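Local coordinates for acyl-CoA Binding Protein (Moniliophthora perniciosa, PDB 3FP5) that probably binds acyl-CoA esters as a small all-helical carrier in fatty acid metabolism, at residues A[10-15]-A[78-83]; A[22-27]-A[93-98]; A[34-39]-A[66-71]; A[83-88]-A[98-103]. All coordinates share one frame; numbering follows the deposited sequence.

Contact 1: A[10-15]-A[78-83]; sequences KAVEIV and QKYVEK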
# COMPACT_ATOMS: atom_id res chain seq x y z
N LYS A 10 -3.04 -5.40 -8.94
CA LYS A 10 -2.52 -6.71 -8.55
C LYS A 10 -1.87 -6.64 -7.16
O LYS A 10 -2.09 -7.51 -6.30
CB LYS A 10 -1.54 -7.25 -9.60
CG LYS A 10 -0.98 -8.65 -9.32
CD LYS A 10 -2.08 -9.71 -9.07
CE LYS A 10 -2.95 -9.93 -10.29
NZ LYS A 10 -3.94 -11.04 -10.14
N ALA A 11 -1.07 -5.61 -6.92
CA ALA A 11 -0.44 -5.40 -5.62
C ALA A 11 -1.49 -5.31 -4.50
O ALA A 11 -1.32 -5.90 -3.43
CB ALA A 11 0.45 -4.15 -5.63
N VAL A 12 -2.56 -4.55 -4.75
CA VAL A 12 -3.65 -4.40 -3.77
C VAL A 12 -4.28 -5.77 -3.46
O VAL A 12 -4.50 -6.10 -2.29
CB VAL A 12 -4.72 -3.44 -4.30
CG1 VAL A 12 -5.99 -3.49 -3.44
CG2 VAL A 12 -4.16 -2.02 -4.35
N GLU A 13 -4.56 -6.55 -4.49
CA GLU A 13 -5.12 -7.88 -4.31
C GLU A 13 -4.22 -8.72 -3.41
O GLU A 13 -4.69 -9.43 -2.53
CB GLU A 13 -5.31 -8.57 -5.66
CG GLU A 13 -5.86 -9.96 -5.54
CD GLU A 13 -5.94 -10.67 -6.88
OE1 GLU A 13 -5.51 -10.07 -7.90
OE2 GLU A 13 -6.43 -11.82 -6.89
N ILE A 14 -2.92 -8.64 -3.66
CA ILE A 14 -1.95 -9.40 -2.87
C ILE A 14 -1.93 -8.92 -1.41
O ILE A 14 -2.01 -9.72 -0.49
CB ILE A 14 -0.54 -9.33 -3.50
CG1 ILE A 14 -0.52 -10.15 -4.80
CG2 ILE A 14 0.52 -9.84 -2.53
CD1 ILE A 14 0.67 -9.87 -5.68
N VAL A 15 -1.82 -7.61 -1.22
CA VAL A 15 -1.79 -7.05 0.12
C VAL A 15 -3.05 -7.45 0.90
O VAL A 15 -2.96 -7.86 2.06
CB VAL A 15 -1.65 -5.51 0.08
CG1 VAL A 15 -1.94 -4.93 1.44
CG2 VAL A 15 -0.24 -5.14 -0.40
N GLN A 78 3.08 3.71 -8.04
CA GLN A 78 4.48 3.31 -8.01
C GLN A 78 4.96 3.02 -6.59
O GLN A 78 5.56 1.98 -6.32
CB GLN A 78 5.34 4.39 -8.65
CG GLN A 78 6.81 4.03 -8.64
CD GLN A 78 7.69 5.19 -9.04
OE1 GLN A 78 7.25 6.34 -9.05
NE2 GLN A 78 8.94 4.89 -9.38
N LYS A 79 4.68 3.94 -5.67
CA LYS A 79 5.09 3.80 -4.28
C LYS A 79 4.47 2.57 -3.62
O LYS A 79 5.13 1.86 -2.86
CB LYS A 79 4.73 5.06 -3.50
CG LYS A 79 5.55 6.28 -3.91
CD LYS A 79 7.03 5.97 -3.82
CE LYS A 79 7.89 7.19 -4.11
NZ LYS A 79 9.34 6.85 -4.14
N TYR A 80 3.20 2.32 -3.92
CA TYR A 80 2.48 1.19 -3.34
C TYR A 80 3.10 -0.13 -3.84
O TYR A 80 3.46 -1.01 -3.05
CB TYR A 80 0.99 1.27 -3.72
CG TYR A 80 0.11 0.27 -2.99
CD1 TYR A 80 -0.72 0.67 -1.94
CD2 TYR A 80 0.10 -1.07 -3.36
CE1 TYR A 80 -1.53 -0.27 -1.27
CE2 TYR A 80 -0.70 -2.00 -2.71
CZ TYR A 80 -1.51 -1.60 -1.67
OH TYR A 80 -2.29 -2.55 -1.04
N VAL A 81 3.22 -0.25 -5.16
CA VAL A 81 3.80 -1.46 -5.75
C VAL A 81 5.23 -1.69 -5.24
O VAL A 81 5.59 -2.79 -4.81
CB VAL A 81 3.79 -1.41 -7.29
CG1 VAL A 81 4.64 -2.56 -7.89
CG2 VAL A 81 2.35 -1.45 -7.81
N GLU A 82 6.04 -0.64 -5.27
CA GLU A 82 7.42 -0.76 -4.82
C GLU A 82 7.55 -1.17 -3.35
O GLU A 82 8.45 -1.95 -3.01
CB GLU A 82 8.17 0.54 -5.11
CG GLU A 82 8.51 0.68 -6.58
CD GLU A 82 9.22 1.97 -6.88
OE1 GLU A 82 9.34 2.82 -5.97
OE2 GLU A 82 9.67 2.13 -8.04
N LYS A 83 6.67 -0.67 -2.49
CA LYS A 83 6.70 -1.08 -1.09
C LYS A 83 6.41 -2.57 -0.95
O LYS A 83 7.06 -3.27 -0.16
CB LYS A 83 5.70 -0.28 -0.25
CG LYS A 83 5.66 -0.70 1.22
CD LYS A 83 7.03 -0.58 1.86
CE LYS A 83 7.44 0.88 1.99
NZ LYS A 83 8.75 1.03 2.67
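Ala11 and Val81 mark where the two helical segments come nearest, with 5.8 Å between their CA atoms. The segment axes pass within 9.7 Å and their N-to-C directions differ by 47°, so both helices run broadly the same way. At this crossing the small Ala11 faces the other helix, and its CB meets Val81 CG2 at 4.0 Å. Most of the remaining contact belongs to one large residue, Tyr80. Its CG lies anti to the backbone N (chi1 -171°), which sends the ring across to residues 11-15. Ala11 CB sits at the ring edge, in plane, 3.8 Å from Tyr80 CE2. Val12 stands nearly perpendicular to the tyrosine and brings CG2 to 3.8 Å from Tyr80 CZ. This crossing joins helices 5-17 and 73-91 in the helix bundle of the acyl-CoA binding protein fold. Farther along, Val15 comes from the opposite direction and brings its CB to 3.2 Å from Tyr80 OH. That oxygen lies against the valine carbons and also hydrogen-bonds to a bound MES molecule, probably from the crystallisation liquor. With an alanine in place of Tyr80, Val12 and Val15 would probably lose their partner and a gap would open between the two helices. Phe8 meets the tyrosine edge-to-face, and Phe34 of helix 28-42 also packs against it.

Contact 2: A[22-27]-A[93-98]; sequences GPIKPT and TEESKK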
# COMPACT_ATOMS: atom_id res chain seq x y z
N GLY A 22 1.55 -14.47 9.48
CA GLY A 22 2.10 -15.21 8.35
C GLY A 22 3.54 -14.84 8.08
O GLY A 22 4.07 -13.89 8.67
N PRO A 23 4.20 -15.59 7.19
CA PRO A 23 5.60 -15.37 6.80
C PRO A 23 5.80 -14.11 5.96
O PRO A 23 6.91 -13.58 5.90
CB PRO A 23 5.93 -16.63 5.99
CG PRO A 23 4.58 -17.14 5.53
CD PRO A 23 3.71 -16.90 6.72
N ILE A 24 4.74 -13.63 5.31
CA ILE A 24 4.81 -12.37 4.59
C ILE A 24 3.93 -11.36 5.30
O ILE A 24 2.71 -11.36 5.14
CB ILE A 24 4.38 -12.52 3.11
CG1 ILE A 24 5.26 -13.53 2.39
CG2 ILE A 24 4.43 -11.16 2.41
CD1 ILE A 24 4.72 -13.96 1.04
N LYS A 25 4.55 -10.51 6.10
CA LYS A 25 3.81 -9.67 7.03
C LYS A 25 4.32 -8.23 7.04
O LYS A 25 5.41 -7.96 7.54
CB LYS A 25 3.90 -10.25 8.44
CG LYS A 25 2.97 -9.58 9.44
CD LYS A 25 3.28 -10.02 10.86
CE LYS A 25 2.16 -9.64 11.82
NZ LYS A 25 1.68 -8.25 11.60
N PRO A 26 3.51 -7.31 6.50
CA PRO A 26 3.87 -5.89 6.59
C PRO A 26 3.86 -5.45 8.04
O PRO A 26 3.02 -5.92 8.81
CB PRO A 26 2.72 -5.20 5.84
CG PRO A 26 2.11 -6.26 4.98
CD PRO A 26 2.24 -7.52 5.79
N THR A 27 4.78 -4.58 8.41
CA THR A 27 4.78 -4.00 9.75
C THR A 27 3.63 -3.00 9.89
O THR A 27 2.95 -2.66 8.92
CB THR A 27 6.10 -3.27 10.05
OG1 THR A 27 6.22 -2.14 9.18
CG2 THR A 27 7.29 -4.20 9.85
N THR A 93 11.00 -15.81 0.30
CA THR A 93 10.54 -17.19 0.27
C THR A 93 10.09 -17.55 -1.14
O THR A 93 9.94 -16.67 -2.00
CB THR A 93 9.36 -17.43 1.25
OG1 THR A 93 8.22 -16.66 0.84
CG2 THR A 93 9.75 -17.02 2.68
N GLU A 94 9.88 -18.83 -1.40
CA GLU A 94 9.38 -19.22 -2.71
C GLU A 94 8.01 -18.63 -2.93
O GLU A 94 7.63 -18.31 -4.06
CB GLU A 94 9.34 -20.75 -2.83
CG GLU A 94 10.72 -21.37 -2.88
CD GLU A 94 11.48 -20.95 -4.13
OE1 GLU A 94 10.84 -20.81 -5.19
OE2 GLU A 94 12.71 -20.75 -4.04
N GLU A 95 7.25 -18.48 -1.85
CA GLU A 95 5.92 -17.87 -1.93
C GLU A 95 6.04 -16.40 -2.33
O GLU A 95 5.35 -15.95 -3.25
CB GLU A 95 5.16 -18.01 -0.61
CG GLU A 95 3.78 -17.34 -0.63
CD GLU A 95 3.05 -17.46 0.70
OE1 GLU A 95 3.64 -17.99 1.67
OE2 GLU A 95 1.87 -17.04 0.76
N SER A 96 6.92 -15.66 -1.67
CA SER A 96 7.10 -14.25 -2.00
C SER A 96 7.64 -14.08 -3.43
O SER A 96 7.26 -13.15 -4.14
CB SER A 96 7.97 -13.51 -0.96
OG SER A 96 9.34 -13.81 -1.08
N LYS A 97 8.52 -14.99 -3.85
CA LYS A 97 9.03 -14.93 -5.22
C LYS A 97 7.91 -15.09 -6.25
O LYS A 97 7.91 -14.45 -7.31
CB LYS A 97 10.12 -15.98 -5.44
CG LYS A 97 11.45 -15.59 -4.82
CD LYS A 97 12.54 -16.63 -5.11
CE LYS A 97 13.86 -16.23 -4.46
NZ LYS A 97 13.70 -15.98 -2.99
N LYS A 98 6.95 -15.96 -5.94
CA LYS A 98 5.79 -16.17 -6.80
C LYS A 98 4.96 -14.89 -6.90
O LYS A 98 4.47 -14.54 -7.99
CB LYS A 98 4.95 -17.30 -6.22
CG LYS A 98 4.10 -18.06 -7.21
CD LYS A 98 3.57 -19.34 -6.54
CE LYS A 98 2.66 -20.13 -7.46
NZ LYS A 98 1.79 -21.08 -6.70
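A single methyl group, Ile24 CD1, carries most of this meeting between an irregular loop and the start of a helix, and no hydrogen bond crosses between the two segments. The methyl lies over the first turn of helix 94-105, 3.8 Å from Ser96 CB and 3.9 Å from Glu95 CG. Ile24 CG1 is anti to the carbonyl carbon (chi1 -59°) and the chain then continues extended, which carries CD1 to the helix. Beside it, the proline ring of Pro23 is set crosswise to the Glu95 chain, with Pro23 CG 4.1 Å from Glu95 OE1. Both residues are exposed, and Glu95 lays its CG and its carboxylate carbon CD alike against Ile24 CD1.

The polar bonding stays inside the helix start, where Thr93 and Ser96 form a capping box. Ser96 N gives its proton to Thr93 OG1 at 3.0 Å in a nearly straight bond (166°), while Thr93 N donates to Ser96 OG at 2.9 Å. The reciprocal pair satisfies two backbone N-H groups at the helix start, which probably holds both side chains in one rotation. The buried Ser96 OG is also hydrogen-bonded to Leu88 O, tying the cap to the preceding helix. Ile24 thereby fills the corner between two helices and a loop: it touches Leu88 and Ala91 of helix 73-91 as well as Leu18, while Pro26, farther along, leads toward Gln31 and Phe34 of helix 28-42.

Contact 3: A[34-39]-A[66-71]; sequences FYKYFK and KSVEGT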
# COMPACT_ATOMS: atom_id res chain seq x y z
N PHE A 34 0.99 1.53 2.99
CA PHE A 34 0.06 0.99 2.00
C PHE A 34 -1.26 1.76 2.02
O PHE A 34 -1.83 2.06 0.96
CB PHE A 34 -0.23 -0.49 2.27
CG PHE A 34 0.86 -1.43 1.80
CD1 PHE A 34 1.37 -1.35 0.51
CD2 PHE A 34 1.34 -2.42 2.65
CE1 PHE A 34 2.37 -2.24 0.08
CE2 PHE A 34 2.33 -3.31 2.23
CZ PHE A 34 2.84 -3.21 0.95
N TYR A 35 -1.76 2.07 3.22
CA TYR A 35 -3.05 2.76 3.34
C TYR A 35 -3.00 4.11 2.64
O TYR A 35 -3.89 4.43 1.83
CB TYR A 35 -3.44 2.98 4.81
CG TYR A 35 -4.76 3.72 4.93
CD1 TYR A 35 -5.97 3.06 4.77
CD2 TYR A 35 -4.80 5.10 5.15
CE1 TYR A 35 -7.18 3.73 4.85
CE2 TYR A 35 -6.00 5.78 5.24
CZ TYR A 35 -7.19 5.09 5.09
OH TYR A 35 -8.39 5.75 5.17
N LYS A 36 -1.98 4.89 2.94
CA LYS A 36 -1.95 6.27 2.47
C LYS A 36 -1.87 6.30 0.94
O LYS A 36 -2.57 7.09 0.30
CB LYS A 36 -0.82 7.08 3.14
CG LYS A 36 0.59 6.80 2.64
CD LYS A 36 1.63 7.39 3.60
CE LYS A 36 3.04 7.21 3.07
NZ LYS A 36 4.08 7.54 4.08
N TYR A 37 -1.07 5.40 0.36
CA TYR A 37 -0.98 5.38 -1.10
C TYR A 37 -2.17 4.70 -1.76
O TYR A 37 -2.53 5.02 -2.89
CB TYR A 37 0.37 4.82 -1.58
CG TYR A 37 1.48 5.83 -1.38
CD1 TYR A 37 1.44 7.07 -2.01
CD2 TYR A 37 2.56 5.55 -0.53
CE1 TYR A 37 2.44 8.00 -1.83
CE2 TYR A 37 3.56 6.49 -0.33
CZ TYR A 37 3.49 7.71 -0.99
OH TYR A 37 4.48 8.66 -0.81
N PHE A 38 -2.79 3.75 -1.05
CA PHE A 38 -4.03 3.18 -1.56
C PHE A 38 -5.10 4.26 -1.73
O PHE A 38 -5.72 4.36 -2.79
CB PHE A 38 -4.55 2.05 -0.68
CG PHE A 38 -5.90 1.55 -1.12
CD1 PHE A 38 -6.01 0.63 -2.16
CD2 PHE A 38 -7.06 2.02 -0.51
CE1 PHE A 38 -7.25 0.18 -2.57
CE2 PHE A 38 -8.30 1.57 -0.92
CZ PHE A 38 -8.41 0.65 -1.95
N LYS A 39 -5.32 5.07 -0.69
CA LYS A 39 -6.28 6.15 -0.78
C LYS A 39 -5.87 7.16 -1.85
O LYS A 39 -6.69 7.56 -2.68
CB LYS A 39 -6.45 6.83 0.57
CG LYS A 39 -6.90 5.88 1.65
CD LYS A 39 -8.27 5.30 1.32
CE LYS A 39 -9.34 6.36 1.38
NZ LYS A 39 -10.71 5.74 1.39
N LYS A 66 -3.24 12.36 4.68
CA LYS A 66 -3.00 13.80 4.57
C LYS A 66 -1.54 14.07 4.18
O LYS A 66 -1.26 14.96 3.39
CB LYS A 66 -3.36 14.51 5.89
CG LYS A 66 -3.00 15.99 5.93
CD LYS A 66 -3.83 16.80 4.95
CE LYS A 66 -3.66 18.31 5.16
NZ LYS A 66 -4.66 19.04 4.36
N SER A 67 -0.62 13.25 4.69
CA SER A 67 0.81 13.47 4.46
C SER A 67 1.24 13.29 3.00
O SER A 67 2.34 13.71 2.61
CB SER A 67 1.66 12.60 5.39
OG SER A 67 1.72 11.26 4.94
N VAL A 68 0.40 12.66 2.18
CA VAL A 68 0.72 12.49 0.77
C VAL A 68 -0.17 13.33 -0.15
O VAL A 68 -0.24 13.09 -1.36
CB VAL A 68 0.76 11.01 0.33
CG1 VAL A 68 1.87 10.29 1.07
CG2 VAL A 68 -0.59 10.31 0.56
N GLU A 69 -0.86 14.31 0.43
CA GLU A 69 -1.66 15.23 -0.37
C GLU A 69 -0.77 15.85 -1.45
O GLU A 69 0.37 16.21 -1.20
CB GLU A 69 -2.25 16.32 0.54
CG GLU A 69 -3.23 17.23 -0.15
CD GLU A 69 -3.90 18.21 0.81
OE1 GLU A 69 -3.41 18.36 1.95
OE2 GLU A 69 -4.91 18.82 0.42
N GLY A 70 -1.30 15.94 -2.67
CA GLY A 70 -0.56 16.52 -3.77
C GLY A 70 0.14 15.49 -4.64
O GLY A 70 0.64 15.82 -5.72
N THR A 71 0.18 14.25 -4.18
CA THR A 71 0.83 13.18 -4.94
C THR A 71 -0.09 12.68 -6.05
O THR A 71 -1.29 12.49 -5.85
CB THR A 71 1.19 12.00 -4.02
OG1 THR A 71 2.18 12.42 -3.07
CG2 THR A 71 1.75 10.82 -4.82
O HOH W 1 4.05 10.29 4.32
O HOH W 2 4.32 11.11 -2.13
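Val68 is the tightly packed element here, pressed with both methyls against Lys36 and Tyr37 on one side of helix 28-42. Val68 CG1 comes within 3.6 Å of Tyr37 OH and 3.7 Å of Tyr37 CZ, lying obliquely to the ring. The same methyl, Val68 CG1, meets the lysine chain at 3.9 Å from Lys36 CE, while Val68 CG2 rests 3.8 Å from the backbone oxygen Lys36 O. Lys36 reaches this place with CG in the crowded position between backbone N and carbonyl carbon (chi1 75°), then runs extended past the valine, its CG also lying above one face of Tyr37 toward the rim. Thr71 CG2 adds a looser touch at the tyrosine edge, near CE1.

The polar ends behave quite differently, meeting through water. One molecule accepts from Lys36 NZ at 2.8 Å and donates to Ser67 OG at 2.6 Å; that hydroxyl has a further bond to Ala64 O in helix 56-66. A second water lies in the plane of the Tyr37 ring, joining Tyr37 OH to Thr71 OG1. At the exposed margin, Lys66 and Glu69 form a salt bridge within the loop. Two beta turns shape that loop, type I over Lys66 to Glu69 and type II over Val68 to Thr71, with Gly70 at positive phi: a compact link between helices 56-66 and 73-91 of the acyl-CoA binding protein fold, packed onto helix 28-42 chiefly through Val68.

Contact 4: A[83-88]-A[98-103]; sequences KLLEIL and KYIAEI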
# COMPACT_ATOMS: atom_id res chain seq x y z
N LYS A 83 6.67 -0.67 -2.49
CA LYS A 83 6.70 -1.08 -1.09
C LYS A 83 6.41 -2.57 -0.95
O LYS A 83 7.06 -3.27 -0.16
CB LYS A 83 5.70 -0.28 -0.25
CG LYS A 83 5.66 -0.70 1.22
CD LYS A 83 7.03 -0.58 1.86
CE LYS A 83 7.44 0.88 1.99
NZ LYS A 83 8.75 1.03 2.67
N LEU A 84 5.44 -3.06 -1.71
CA LEU A 84 5.13 -4.49 -1.66
C LEU A 84 6.32 -5.30 -2.18
O LEU A 84 6.70 -6.32 -1.59
CB LEU A 84 3.87 -4.80 -2.48
CG LEU A 84 3.52 -6.28 -2.56
CD1 LEU A 84 3.34 -6.89 -1.15
CD2 LEU A 84 2.27 -6.49 -3.40
N LEU A 85 6.92 -4.85 -3.28
CA LEU A 85 8.09 -5.57 -3.81
C LEU A 85 9.23 -5.61 -2.80
O LEU A 85 9.88 -6.65 -2.62
CB LEU A 85 8.56 -4.98 -5.14
CG LEU A 85 7.60 -5.23 -6.30
CD1 LEU A 85 8.03 -4.49 -7.55
CD2 LEU A 85 7.50 -6.73 -6.57
N GLU A 86 9.46 -4.49 -2.13
CA GLU A 86 10.47 -4.41 -1.08
C GLU A 86 10.20 -5.48 -0.03
O GLU A 86 11.08 -6.25 0.33
CB GLU A 86 10.42 -3.02 -0.43
CG GLU A 86 11.31 -2.87 0.79
CD GLU A 86 11.12 -1.53 1.47
OE1 GLU A 86 10.34 -0.69 0.96
OE2 GLU A 86 11.75 -1.32 2.53
N ILE A 87 8.96 -5.53 0.43
CA ILE A 87 8.56 -6.46 1.48
C ILE A 87 8.69 -7.92 1.03
O ILE A 87 9.15 -8.77 1.80
CB ILE A 87 7.12 -6.18 1.96
CG1 ILE A 87 7.10 -4.92 2.81
CG2 ILE A 87 6.55 -7.37 2.73
CD1 ILE A 87 5.69 -4.34 3.03
N LEU A 88 8.30 -8.20 -0.21
CA LEU A 88 8.37 -9.56 -0.74
C LEU A 88 9.82 -9.98 -0.87
O LEU A 88 10.17 -11.12 -0.60
CB LEU A 88 7.67 -9.65 -2.10
CG LEU A 88 6.15 -9.43 -2.07
CD1 LEU A 88 5.60 -9.37 -3.48
CD2 LEU A 88 5.47 -10.54 -1.28
N LYS A 98 6.95 -15.96 -5.94
CA LYS A 98 5.79 -16.17 -6.80
C LYS A 98 4.96 -14.89 -6.90
O LYS A 98 4.47 -14.54 -7.99
CB LYS A 98 4.95 -17.30 -6.22
CG LYS A 98 4.10 -18.06 -7.21
CD LYS A 98 3.57 -19.34 -6.54
CE LYS A 98 2.66 -20.13 -7.46
NZ LYS A 98 1.79 -21.08 -6.70
N TYR A 99 4.79 -14.19 -5.78
CA TYR A 99 4.04 -12.93 -5.79
C TYR A 99 4.74 -11.87 -6.61
O TYR A 99 4.10 -11.16 -7.39
CB TYR A 99 3.76 -12.44 -4.37
CG TYR A 99 2.91 -13.42 -3.59
CD1 TYR A 99 2.32 -14.51 -4.23
CD2 TYR A 99 2.71 -13.27 -2.22
CE1 TYR A 99 1.55 -15.42 -3.54
CE2 TYR A 99 1.92 -14.18 -1.51
CZ TYR A 99 1.35 -15.26 -2.19
OH TYR A 99 0.58 -16.18 -1.52
N ILE A 100 6.06 -11.77 -6.45
CA ILE A 100 6.86 -10.87 -7.26
C ILE A 100 6.62 -11.18 -8.75
O ILE A 100 6.39 -10.28 -9.56
CB ILE A 100 8.35 -10.98 -6.91
CG1 ILE A 100 8.59 -10.40 -5.51
CG2 ILE A 100 9.20 -10.26 -7.95
CD1 ILE A 100 9.98 -10.61 -4.95
N ALA A 101 6.67 -12.46 -9.09
CA ALA A 101 6.45 -12.87 -10.48
C ALA A 101 5.07 -12.47 -11.01
O ALA A 101 4.94 -12.09 -12.18
CB ALA A 101 6.68 -14.37 -10.63
N GLU A 102 4.04 -12.54 -10.16
CA GLU A 102 2.68 -12.17 -10.57
C GLU A 102 2.57 -10.67 -10.82
O GLU A 102 1.89 -10.23 -11.75
CB GLU A 102 1.66 -12.53 -9.49
CG GLU A 102 1.32 -13.98 -9.43
CD GLU A 102 0.67 -14.48 -10.70
OE1 GLU A 102 -0.57 -14.36 -10.87
OE2 GLU A 102 1.44 -14.99 -11.53
N ILE A 103 3.22 -9.89 -9.97
CA ILE A 103 3.26 -8.44 -10.17
C ILE A 103 3.97 -8.11 -11.49
O ILE A 103 3.48 -7.31 -12.28
CB ILE A 103 3.92 -7.72 -8.98
CG1 ILE A 103 3.11 -7.96 -7.70
CG2 ILE A 103 4.03 -6.22 -9.25
CD1 ILE A 103 3.84 -7.59 -6.42
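An antiparallel helical hairpin, made by helix 73-91 and helix 94-105, is closed here by Leu84, Leu85 and Leu88 against Tyr99, Ile100 and Ile103. The axes approach to 9.9 Å with 153° between their directions, and the contact is wholly apolar. Ile103 CD1 is set among three leucines, 3.6 Å from Leu84 CD2 and 3.8 Å from Leu85 CD2, with Leu88 CD1 at 3.9 Å. Nearer the turn, Leu88 and Ile100 lie alongside each other, pointing opposite ways, which brings Ile100 CG1 to 3.6 Å from Leu88 CB. That placement follows from CG1 lying anti to the carbonyl carbon (chi1 -70°), a rotation that turns the ethyl branch toward the leucine. If Ile100 were an alanine, Leu88 CB and Leu85 CD2 would probably lose their apolar cover and a gap would open along this flank. Tyr99 offers its CB to Leu88 CD1 at 3.7 Å and the edge of its ring to Leu88 CD2. Beyond the hairpin, Leu84 and Ile103 both pack on Ile14 of helix 5-17, Leu84 and Ile87 touch Phe34 of helix 28-42, and Leu88 and Tyr99 rest on Ile24 in the loop between those two helices.

In the fold
Contact 1 is buried, contacts 2 and 4 are partly buried, and contact 3 lies at the surface. The centre of contact 1 lies about 5 Å from the centre of the chain, and this contact relies on aromatic and aliphatic packing; contact 3 needs water to join its polar ends. Contacts 1 and 4 both use helix 73-91 and touch directly, notably through Leu84 and Ile103 against residues 10-15. Contacts 2 and 4 share helix 94-105, one at its capped start and the other along its apolar flank. Phe34 connects contact 3 to the other three. Helix 94-105 comes in addition to the four helices usual in this family, which probably makes the topology unusual.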